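Local coordinates for LEOA (Escherichia coli, PDB 4AUR), which is a dynamin-like GTPase of enterotoxigenic strains that probably binds and hydrolyses GTP, its nucleotide-binding head carried on a long helical stalk, at residues T263-P266 / E267-V271. Numbering follows the deposited sequence.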
# COMPACT_ATOMS: atom_id res chain seq x y z
N THR A 263 -3.06 -10.54 -30.52
CA THR A 263 -2.99 -11.12 -29.20
C THR A 263 -1.86 -12.13 -29.04
O THR A 263 -1.19 -12.16 -28.02
CB THR A 263 -4.27 -11.90 -28.87
OG1 THR A 263 -5.39 -11.36 -29.58
CG2 THR A 263 -4.52 -11.85 -27.36
N ASN A 264 -1.66 -12.96 -30.05
CA ASN A 264 -0.82 -14.13 -29.92
C ASN A 264 0.66 -13.88 -30.28
O ASN A 264 1.53 -14.65 -29.87
CB ASN A 264 -1.42 -15.25 -30.77
CG ASN A 264 -0.60 -16.53 -30.77
OD1 ASN A 264 -0.21 -17.02 -31.83
ND2 ASN A 264 -0.34 -17.08 -29.59
N VAL A 265 0.95 -12.82 -31.02
CA VAL A 265 2.32 -12.57 -31.43
C VAL A 265 3.24 -12.28 -30.24
O VAL A 265 4.33 -12.85 -30.16
CB VAL A 265 2.41 -11.46 -32.49
CG1 VAL A 265 3.83 -10.93 -32.61
CG2 VAL A 265 1.88 -11.99 -33.83
N PRO A 266 2.82 -11.41 -29.32
CA PRO A 266 3.68 -11.23 -28.15
C PRO A 266 3.87 -12.50 -27.33
O PRO A 266 4.98 -12.78 -26.90
CB PRO A 266 2.96 -10.16 -27.33
CG PRO A 266 2.16 -9.40 -28.31
CD PRO A 266 1.72 -10.43 -29.33
N GLU A 267 2.80 -13.28 -27.10
CA GLU A 267 2.97 -14.51 -26.33
C GLU A 267 3.98 -15.40 -27.06
O GLU A 267 4.90 -15.91 -26.46
CB GLU A 267 1.63 -15.26 -26.05
CG GLU A 267 1.33 -15.55 -24.56
CD GLU A 267 1.47 -17.02 -24.13
OE1 GLU A 267 1.06 -17.92 -24.91
OE2 GLU A 267 1.96 -17.29 -22.99
N VAL A 268 3.86 -15.55 -28.37
CA VAL A 268 4.78 -16.43 -29.06
C VAL A 268 6.19 -15.94 -28.90
O VAL A 268 7.06 -16.71 -28.57
CB VAL A 268 4.45 -16.63 -30.54
CG1 VAL A 268 5.63 -17.30 -31.25
CG2 VAL A 268 3.20 -17.48 -30.68
N LEU A 269 6.43 -14.65 -29.12
CA LEU A 269 7.77 -14.11 -28.97
C LEU A 269 8.31 -14.25 -27.54
O LEU A 269 9.44 -14.67 -27.35
CB LEU A 269 7.84 -12.65 -29.45
CG LEU A 269 7.59 -12.34 -30.94
CD1 LEU A 269 7.32 -10.87 -31.21
CD2 LEU A 269 8.76 -12.77 -31.79
N LEU A 270 7.50 -13.94 -26.52
CA LEU A 270 7.96 -14.08 -25.13
C LEU A 270 8.31 -15.52 -24.78
O LEU A 270 9.41 -15.82 -24.35
CB LEU A 270 6.95 -13.51 -24.13
CG LEU A 270 6.73 -12.00 -24.31
CD1 LEU A 270 5.73 -11.41 -23.32
CD2 LEU A 270 8.05 -11.23 -24.25
N VAL A 271 7.39 -16.44 -24.96
CA VAL A 271 7.70 -17.82 -24.71
C VAL A 271 8.96 -18.25 -25.49
O VAL A 271 9.91 -18.73 -24.92
CB VAL A 271 6.52 -18.72 -25.08
CG1 VAL A 271 6.86 -20.16 -24.73
CG2 VAL A 271 5.28 -18.29 -24.33
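Three successive i-to-i+4 backbone hydrogen bonds join Asn264, Val265 and Pro266 to Val268, Leu269 and Leu270, carrying helix 250-273 through a proline kink. Val268 N donates to Asn264 O at 2.9 Å, and Leu270 N reaches Pro266 O at 2.8 Å with an N-H...O angle of 171°. Between them, Leu269 N bonds to Val265 O. At 4.2 Å, Thr263 O and Glu267 N are too far apart for a hydrogen bond, so the series skips this pair beside the proline and resumes with Asn264 O. The helix is kinked at Pro266, whose ring nitrogen carries no hydrogen and makes no bond to the preceding turn; the ring touches Glu10 of helix 3-30.

One turn apart, Val265 and Leu269 lie side by side and point the same way, with Val265 CG1 3.8 Å from Leu269 CD1. Val265 CG1 is anti to the backbone N (chi1 163°), which brings this methyl to the leucine. Both side chains also pack on helix 3-30, Val265 against Phe7 and Leu269 against Lys11. On another flank, the Asn264 side chain runs aslant to Val268, whose CG2 methyl sits 3.9 Å from Asn264 CG. Here the neighbours are loop residues: Ser171 beside Asn264, His139 and Lys168 beside Val268. Leu270 touches Met275 and Lys279 of helix 275-343.

Thr263 OG1 bonds back to Glu259 O, whereas every hydrogen bond between 263-266 and 267-271 is main chain to main chain. The valine-leucine contact therefore fits by shape, and direction and spacing come from the backbone.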